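PDB 2ON7: Na Glutathione S-transferase 1 from Necator americanus, which probably catalyses the conjugation of glutathione to electrophilic compounds. Local coordinates for residues Ala165-Leu168 and Glu173-Glu176; Gln20-Ala23 and Glu28-Asp31; Thr7-Arg12 and Glu37-Val42. All coordinates share one frame; numbering follows the deposited sequence.

Contact 1 of 3, residues Ala165-Leu168 and Glu173-Glu176; sequences ATML and EFLE
Met167 and Phe174 meet near the C-terminal end of helix 155-168, in the all-helical C-terminal domain of the glutathione S-transferase fold. The chain leaves the helix, reverses and enters a type I beta turn from Glu173 to Glu176, which carries Phe174 back against the helix end. The tight part of the contact is a Met-aromatic pair. Met167 lies over one face of the Phe174 ring along most of its length. Its CB is 3.5 Å from Phe174 CD2, and its CG is 3.7 Å from Phe174 CE2. The chain then bends at chi2 (-67°) and chi3 (-39°). This bend brings the methyl CE back over the ring, 4.1 Å from the Phe174 centroid and 14° off the normal, as a CH-pi contact. The sulfur SD stands higher above the same ring, 4.8 Å from its centroid. Both residues are buried. Phe105 of helix 82-109 also packs on Met167, and Phe133 of helix 117-141 meets the Phe174 ring at a steep angle. Phe174 O accepts a hydrogen bond from Arg129 NH1, which ties the turn to helix 117-141.

The looser side is formed by Leu168, which is partly exposed. Glu176 of the turn is exposed to solvent. Leu168 touches with one branch above all. Its side chain crosses those of Phe174 and Leu175 at about a right angle. The methyl Leu168 CD2 is 3.7 Å from Phe174 CB and 3.8 Å from Leu175 CG.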
loop_
_atom_site.group_PDB
_atom_site.type_symbol
_atom_site.label_atom_id
_atom_site.label_comp_id
_atom_site.label_asym_id
_atom_site.label_seq_id
_atom_site.Cartn_x
_atom_site.Cartn_y
_atom_site.Cartn_z
ATOM N N ALA A 165 -8.945 10.195 -15.712
ATOM C CA ALA A 165 -10.018 10.078 -16.664
ATOM C C ALA A 165 -11.355 10.104 -15.915
ATOM O O ALA A 165 -12.193 10.949 -16.164
ATOM C CB ALA A 165 -9.832 8.818 -17.432
ATOM N N THR A 166 -11.522 9.205 -14.952
ATOM C CA THR A 166 -12.686 9.227 -14.029
ATOM C C THR A 166 -12.945 10.616 -13.380
ATOM O O THR A 166 -14.060 11.137 -13.464
ATOM C CB THR A 166 -12.518 8.148 -12.930
ATOM O OG1 THR A 166 -12.476 6.856 -13.536
ATOM C CG2 THR A 166 -13.664 8.205 -11.892
ATOM N N MET A 167 -11.923 11.208 -12.751
ATOM C CA MET A 167 -12.054 12.561 -12.171
ATOM C C MET A 167 -12.617 13.636 -13.120
ATOM O O MET A 167 -13.609 14.279 -12.776
ATOM C CB MET A 167 -10.749 13.045 -11.500
ATOM C CG MET A 167 -10.488 12.324 -10.179
ATOM S SD MET A 167 -11.754 12.773 -8.916
ATOM C CE MET A 167 -11.995 14.487 -9.224
ATOM N N LEU A 168 -12.025 13.795 -14.307
ATOM C CA LEU A 168 -12.564 14.711 -15.345
ATOM C C LEU A 168 -14.097 14.633 -15.502
ATOM O O LEU A 168 -14.755 15.602 -15.848
ATOM C CB LEU A 168 -11.876 14.474 -16.709
ATOM C CG LEU A 168 -10.354 14.697 -16.781
ATOM C CD1 LEU A 168 -9.839 14.816 -18.212
ATOM C CD2 LEU A 168 -9.988 15.953 -16.003
ATOM N N GLU A 173 -12.175 20.687 -14.539
ATOM C CA GLU A 173 -10.870 21.375 -14.495
ATOM C C GLU A 173 -9.826 20.706 -13.588
ATOM O O GLU A 173 -9.030 21.403 -12.941
ATOM C CB GLU A 173 -11.030 22.844 -14.110
ATOM C CG GLU A 173 -12.349 23.173 -13.451
ATOM C CD GLU A 173 -12.511 22.525 -12.094
ATOM O OE1 GLU A 173 -13.439 21.705 -11.900
ATOM O OE2 GLU A 173 -11.709 22.865 -11.224
ATOM N N PHE A 174 -9.799 19.369 -13.582
ATOM C CA PHE A 174 -8.937 18.640 -12.663
ATOM C C PHE A 174 -7.434 18.732 -13.004
ATOM O O PHE A 174 -6.564 18.751 -12.114
ATOM C CB PHE A 174 -9.396 17.174 -12.534
ATOM C CG PHE A 174 -8.808 16.473 -11.367
ATOM C CD1 PHE A 174 -8.957 16.999 -10.079
ATOM C CD2 PHE A 174 -8.112 15.274 -11.531
ATOM C CE1 PHE A 174 -8.410 16.354 -8.991
ATOM C CE2 PHE A 174 -7.587 14.601 -10.442
ATOM C CZ PHE A 174 -7.705 15.147 -9.181
ATOM N N LEU A 175 -7.140 18.839 -14.297
ATOM C CA LEU A 175 -5.764 18.775 -14.758
ATOM C C LEU A 175 -5.221 20.162 -15.065
ATOM O O LEU A 175 -4.145 20.304 -15.643
ATOM C CB LEU A 175 -5.678 17.861 -15.969
ATOM C CG LEU A 175 -6.277 16.475 -15.724
ATOM C CD1 LEU A 175 -5.943 15.591 -16.916
ATOM C CD2 LEU A 175 -5.812 15.772 -14.388
ATOM N N GLU A 176 -5.972 21.178 -14.643
ATOM C CA GLU A 176 -5.683 22.582 -14.921
ATOM C C GLU A 176 -4.197 22.995 -14.815
ATOM O O GLU A 176 -3.618 23.511 -15.783
ATOM C CB GLU A 176 -6.588 23.512 -14.083
ATOM C CG GLU A 176 -7.861 23.967 -14.809
ATOM C CD GLU A 176 -8.537 25.261 -14.239
ATOM O OE1 GLU A 176 -8.206 25.747 -13.146
ATOM O OE2 GLU A 176 -9.450 25.781 -14.902
#

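Contact 2 of 3, residues Gln20-Ala23 and Glu28-Asp31; sequences QIFA and EFED
The beta-alpha-beta unit of the thioredoxin-like N-terminal domain is closed here by two phenylalanines. It runs from strand 4-9 through helix 16-25 to strand 30-34, and the contact joins helix 16-25 to the segment Glu28-Asp31, which runs into strand 30-34. Phe22 of the helix and Phe29 form an offset stack. Their centroids are 4.2 Å apart and their planes are tilted by 20°. The rings are slipped, so Phe22 does not cover Phe29 squarely. Phe22 CD2 sits over the centre of the Phe29 ring, 3.4 Å from Phe29 CG. In return, Phe29 CB lies over the Phe22 face, 4.0 Å from the centroid, as a CH-pi contact.

Phe29 CB points toward the helix. With chi1 at 65°, CG lies between the backbone N and the carbonyl carbon, which sets the ring against Phe22. Phe22 is buried. Tyr4 of the first strand meets its ring at a steep angle, and Leu71 of helix 64-75 also packs on it. Phe29 is partly exposed. Beyond the rings, Asp31 OD2 forms a salt bridge to Arg19 of the helix, and OD1 forms one to Arg33 of its own strand. The contact itself is apolar and contains no hydrogen bond. At the Phe22 backbone end of the stack, Phe22 CB is 3.6 Å from Phe29 CE2.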
loop_
_atom_site.group_PDB
_atom_site.type_symbol
_atom_site.label_atom_id
_atom_site.label_comp_id
_atom_site.label_asym_id
_atom_site.label_seq_id
_atom_site.Cartn_x
_atom_site.Cartn_y
_atom_site.Cartn_z
ATOM N N GLN A 20 -7.510 -3.865 -16.617
ATOM C CA GLN A 20 -6.640 -3.234 -17.578
ATOM C C GLN A 20 -5.384 -4.042 -17.785
ATOM O O GLN A 20 -4.921 -4.093 -18.865
ATOM C CB GLN A 20 -6.385 -1.740 -17.237
ATOM C CG GLN A 20 -7.620 -0.902 -17.590
ATOM C CD GLN A 20 -7.522 0.580 -17.278
ATOM O OE1 GLN A 20 -8.534 1.257 -17.085
ATOM N NE2 GLN A 20 -6.330 1.088 -17.244
ATOM N N ILE A 21 -4.853 -4.694 -16.766
ATOM C CA ILE A 21 -3.685 -5.551 -16.970
ATOM C C ILE A 21 -4.008 -6.745 -17.829
ATOM O O ILE A 21 -3.334 -6.969 -18.821
ATOM C CB ILE A 21 -3.013 -6.004 -15.674
ATOM C CG1 ILE A 21 -2.359 -4.806 -14.981
ATOM C CG2 ILE A 21 -1.958 -7.073 -15.994
ATOM C CD1 ILE A 21 -0.866 -4.794 -15.039
ATOM N N PHE A 22 -5.062 -7.474 -17.471
ATOM C CA PHE A 22 -5.586 -8.593 -18.275
ATOM C C PHE A 22 -5.773 -8.253 -19.758
ATOM O O PHE A 22 -5.368 -9.034 -20.632
ATOM C CB PHE A 22 -6.939 -9.007 -17.744
ATOM C CG PHE A 22 -6.888 -9.841 -16.490
ATOM C CD1 PHE A 22 -6.022 -10.921 -16.386
ATOM C CD2 PHE A 22 -7.777 -9.595 -15.442
ATOM C CE1 PHE A 22 -6.004 -11.688 -15.274
ATOM C CE2 PHE A 22 -7.766 -10.378 -14.331
ATOM C CZ PHE A 22 -6.861 -11.432 -14.242
ATOM N N ALA A 23 -6.415 -7.106 -20.039
ATOM C CA ALA A 23 -6.638 -6.668 -21.428
ATOM C C ALA A 23 -5.318 -6.315 -22.099
ATOM O O ALA A 23 -5.108 -6.614 -23.258
ATOM C CB ALA A 23 -7.612 -5.500 -21.490
ATOM N N GLU A 28 -7.943 -13.764 -20.925
ATOM C CA GLU A 28 -9.274 -14.124 -20.512
ATOM C C GLU A 28 -9.344 -14.242 -19.007
ATOM O O GLU A 28 -8.465 -14.806 -18.376
ATOM C CB GLU A 28 -9.649 -15.498 -21.115
ATOM C CG GLU A 28 -11.013 -16.069 -20.634
ATOM C CD GLU A 28 -12.226 -15.401 -21.344
ATOM O OE1 GLU A 28 -12.987 -14.646 -20.666
ATOM O OE2 GLU A 28 -12.408 -15.633 -22.574
ATOM N N PHE A 29 -10.423 -13.708 -18.455
ATOM C CA PHE A 29 -10.748 -13.894 -17.084
ATOM C C PHE A 29 -12.249 -13.822 -16.941
ATOM O O PHE A 29 -12.939 -13.291 -17.803
ATOM C CB PHE A 29 -10.056 -12.854 -16.185
ATOM C CG PHE A 29 -10.498 -11.431 -16.424
ATOM C CD1 PHE A 29 -11.175 -10.723 -15.429
ATOM C CD2 PHE A 29 -10.167 -10.769 -17.610
ATOM C CE1 PHE A 29 -11.572 -9.397 -15.667
ATOM C CE2 PHE A 29 -10.556 -9.454 -17.835
ATOM C CZ PHE A 29 -11.260 -8.772 -16.882
ATOM N N GLU A 30 -12.726 -14.372 -15.829
ATOM C CA GLU A 30 -14.109 -14.242 -15.428
ATOM C C GLU A 30 -14.190 -12.896 -14.636
ATOM O O GLU A 30 -13.526 -12.717 -13.622
ATOM C CB GLU A 30 -14.524 -15.477 -14.615
ATOM C CG GLU A 30 -16.015 -15.563 -14.319
ATOM C CD GLU A 30 -16.408 -16.722 -13.401
ATOM O OE1 GLU A 30 -17.637 -16.870 -13.194
ATOM O OE2 GLU A 30 -15.531 -17.479 -12.898
ATOM N N ASP A 31 -14.937 -11.936 -15.188
ATOM C CA ASP A 31 -15.117 -10.584 -14.614
ATOM C C ASP A 31 -16.475 -10.511 -13.871
ATOM O O ASP A 31 -17.498 -10.266 -14.485
ATOM C CB ASP A 31 -15.008 -9.516 -15.720
ATOM C CG ASP A 31 -15.084 -8.073 -15.175
ATOM O OD1 ASP A 31 -15.570 -7.179 -15.885
ATOM O OD2 ASP A 31 -14.675 -7.836 -14.032
#

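Contact 3 of 3, residues Thr7-Arg12 and Glu37-Val42; sequences TYFAIR and EQFAKV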
loop_
_atom_site.group_PDB
_atom_site.type_symbol
_atom_site.label_atom_id
_atom_site.label_comp_id
_atom_site.label_asym_id
_atom_site.label_seq_id
_atom_site.Cartn_x
_atom_site.Cartn_y
_atom_site.Cartn_z
ATOM N N THR A 7 -13.465 -10.711 -8.790
ATOM C CA THR A 7 -14.741 -10.486 -8.161
ATOM C C THR A 7 -14.688 -9.097 -7.592
ATOM O O THR A 7 -13.772 -8.755 -6.803
ATOM C CB THR A 7 -14.946 -11.486 -7.028
ATOM O OG1 THR A 7 -14.706 -12.803 -7.520
ATOM C CG2 THR A 7 -16.305 -11.396 -6.480
ATOM N N TYR A 8 -15.631 -8.259 -8.022
ATOM C CA TYR A 8 -15.629 -6.848 -7.564
ATOM C C TYR A 8 -17.004 -6.231 -7.831
ATOM O O TYR A 8 -17.875 -6.899 -8.331
ATOM C CB TYR A 8 -14.473 -6.062 -8.224
ATOM C CG TYR A 8 -14.313 -4.627 -7.722
ATOM C CD1 TYR A 8 -14.070 -4.357 -6.352
ATOM C CD2 TYR A 8 -14.439 -3.541 -8.591
ATOM C CE1 TYR A 8 -13.946 -3.033 -5.873
ATOM C CE2 TYR A 8 -14.294 -2.210 -8.121
ATOM C CZ TYR A 8 -14.044 -1.978 -6.771
ATOM O OH TYR A 8 -13.916 -0.707 -6.313
ATOM N N PHE A 9 -17.205 -4.973 -7.478
ATOM C CA PHE A 9 -18.489 -4.329 -7.724
ATOM C C PHE A 9 -18.674 -4.039 -9.219
ATOM O O PHE A 9 -17.758 -4.228 -10.025
ATOM C CB PHE A 9 -18.611 -3.032 -6.910
ATOM C CG PHE A 9 -18.629 -3.225 -5.415
ATOM C CD1 PHE A 9 -19.659 -3.951 -4.793
ATOM C CD2 PHE A 9 -17.676 -2.607 -4.612
ATOM C CE1 PHE A 9 -19.705 -4.108 -3.388
ATOM C CE2 PHE A 9 -17.725 -2.731 -3.201
ATOM C CZ PHE A 9 -18.722 -3.491 -2.596
ATOM N N ALA A 10 -19.871 -3.601 -9.588
ATOM C CA ALA A 10 -20.160 -3.209 -10.953
ATOM C C ALA A 10 -19.814 -1.743 -11.154
ATOM O O ALA A 10 -20.652 -0.934 -11.536
ATOM C CB ALA A 10 -21.633 -3.519 -11.314
ATOM N N ILE A 11 -18.557 -1.420 -10.857
ATOM C CA ILE A 11 -17.930 -0.133 -11.157
ATOM C C ILE A 11 -16.511 -0.474 -11.591
ATOM O O ILE A 11 -16.096 -1.638 -11.496
ATOM C CB ILE A 11 -17.907 0.820 -9.914
ATOM C CG1 ILE A 11 -17.203 0.125 -8.749
ATOM C CG2 ILE A 11 -19.376 1.304 -9.534
ATOM C CD1 ILE A 11 -16.968 1.000 -7.504
ATOM N N ARG A 12 -15.770 0.516 -12.066
ATOM C CA ARG A 12 -14.324 0.371 -12.311
ATOM C C ARG A 12 -13.554 0.376 -10.986
ATOM O O ARG A 12 -12.963 -0.649 -10.568
ATOM C CB ARG A 12 -13.814 1.486 -13.262
ATOM C CG ARG A 12 -14.652 1.553 -14.529
ATOM C CD ARG A 12 -14.094 2.475 -15.557
ATOM N NE ARG A 12 -13.953 3.866 -15.081
ATOM C CZ ARG A 12 -14.914 4.770 -15.177
ATOM N NH1 ARG A 12 -16.049 4.418 -15.724
ATOM N NH2 ARG A 12 -14.749 6.007 -14.706
ATOM N N GLU A 37 -26.063 -5.948 -2.302
ATOM C CA GLU A 37 -26.663 -7.070 -1.583
ATOM C C GLU A 37 -25.945 -8.404 -1.806
ATOM O O GLU A 37 -25.866 -9.223 -0.908
ATOM C CB GLU A 37 -28.129 -7.191 -1.945
ATOM C CG GLU A 37 -28.940 -8.061 -1.000
ATOM C CD GLU A 37 -30.338 -8.311 -1.528
ATOM O OE1 GLU A 37 -30.593 -7.851 -2.664
ATOM O OE2 GLU A 37 -31.174 -8.943 -0.815
ATOM N N GLN A 38 -25.411 -8.621 -3.001
ATOM C CA GLN A 38 -24.601 -9.804 -3.238
ATOM C C GLN A 38 -23.194 -9.697 -2.594
ATOM O O GLN A 38 -22.582 -10.713 -2.238
ATOM C CB GLN A 38 -24.531 -10.080 -4.731
ATOM C CG GLN A 38 -23.741 -11.326 -5.099
ATOM C CD GLN A 38 -24.515 -12.612 -4.944
ATOM O OE1 GLN A 38 -25.710 -12.609 -4.626
ATOM N NE2 GLN A 38 -23.836 -13.732 -5.186
ATOM N N PHE A 39 -22.691 -8.477 -2.420
ATOM C CA PHE A 39 -21.463 -8.315 -1.654
ATOM C C PHE A 39 -21.659 -8.759 -0.200
ATOM O O PHE A 39 -20.845 -9.514 0.343
ATOM C CB PHE A 39 -20.875 -6.897 -1.742
ATOM C CG PHE A 39 -19.682 -6.696 -0.854
ATOM C CD1 PHE A 39 -18.433 -7.229 -1.206
ATOM C CD2 PHE A 39 -19.801 -6.001 0.357
ATOM C CE1 PHE A 39 -17.322 -7.078 -0.348
ATOM C CE2 PHE A 39 -18.700 -5.826 1.205
ATOM C CZ PHE A 39 -17.470 -6.377 0.875
ATOM N N ALA A 40 -22.752 -8.301 0.407
ATOM C CA ALA A 40 -23.081 -8.632 1.781
ATOM C C ALA A 40 -23.077 -10.159 2.050
ATOM O O ALA A 40 -22.649 -10.591 3.125
ATOM C CB ALA A 40 -24.404 -7.990 2.169
ATOM N N LYS A 41 -23.492 -10.956 1.061
ATOM C CA LYS A 41 -23.538 -12.429 1.189
ATOM C C LYS A 41 -22.184 -13.135 1.029
ATOM O O LYS A 41 -21.909 -14.127 1.701
ATOM C CB LYS A 41 -24.540 -13.040 0.197
ATOM C CG LYS A 41 -25.981 -12.525 0.346
ATOM C CD LYS A 41 -26.991 -13.442 -0.313
ATOM C CE LYS A 41 -27.400 -14.597 0.605
ATOM N NZ LYS A 41 -28.831 -15.050 0.394
ATOM N N VAL A 42 -21.359 -12.646 0.108
ATOM C CA VAL A 42 -20.118 -13.349 -0.207
ATOM C C VAL A 42 -18.925 -12.896 0.630
ATOM O O VAL A 42 -17.988 -13.685 0.791
ATOM C CB VAL A 42 -19.735 -13.317 -1.741
ATOM C CG1 VAL A 42 -20.847 -13.955 -2.618
ATOM C CG2 VAL A 42 -19.405 -11.934 -2.174
#
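Phe9 and Phe39 carry this contact between the end of strand 4-9 and the short helix 36-42, both in the thioredoxin-like N-terminal domain. The helix follows strand 30-34, the sheet neighbour of strand 4-9. Phe9 touches with the far end of its ring. Its CE1 is 3.4 Å from Phe39 CB and 3.6 Å from Phe39 CG. Its CZ lies over one face of the Phe39 ring, offset toward the rim, and is 3.8 Å from Phe39 CG.

The rings are oblique, neither stacked nor edge-to-face. Their planes meet at 58° and their centroids are 5.1 Å apart. The two side chains take different first torsions. Phe39 CB points toward the strand segment. With CG anti to the backbone N (chi1 175°), the Phe39 ring runs on past Phe9 and offers a face to its CZ. In Phe9, CG is anti to the carbonyl carbon and beside the backbone N (chi1 -65°). Its CB does not point straight at the helix, but the swing of the ring brings the CE1 and CZ end to Phe39.

After Phe9 the chain turns sharply through an inverse gamma turn centred on Ala10. Val51 also packs on Phe9, and Gln50 on Phe39. Both phenylalanines are partly exposed. Val42, at the end of the helix, packs on Leu34 of strand 30-34. Between the two segments themselves, the contact is van der Waals packing of two aromatic side chains, with no hydrogen bond to give it direction.

Overall arrangement
Contacts 2 and 3 belong to the thioredoxin-like domain, and contact 1 to the helical domain. Contact 2 is nested in the chain loop closed by contact 3. Their centres are about 17 Å apart, and both reach the same sheet through neighbouring strands 4-9 and 30-34. Contact 1 lies farther off, its centre about 26 Å from that of contact 2 and 27 Å from that of contact 3. Even so, contacts 1 and 3 touch across the domains: Arg12 NH2 is 2.7 Å from Thr166 OG1, a probable hydrogen bond. Arg12 also forms a salt bridge to Glu162. In related transferases, the glutathione site lies near the end of the first strand, where Tyr8 sits here.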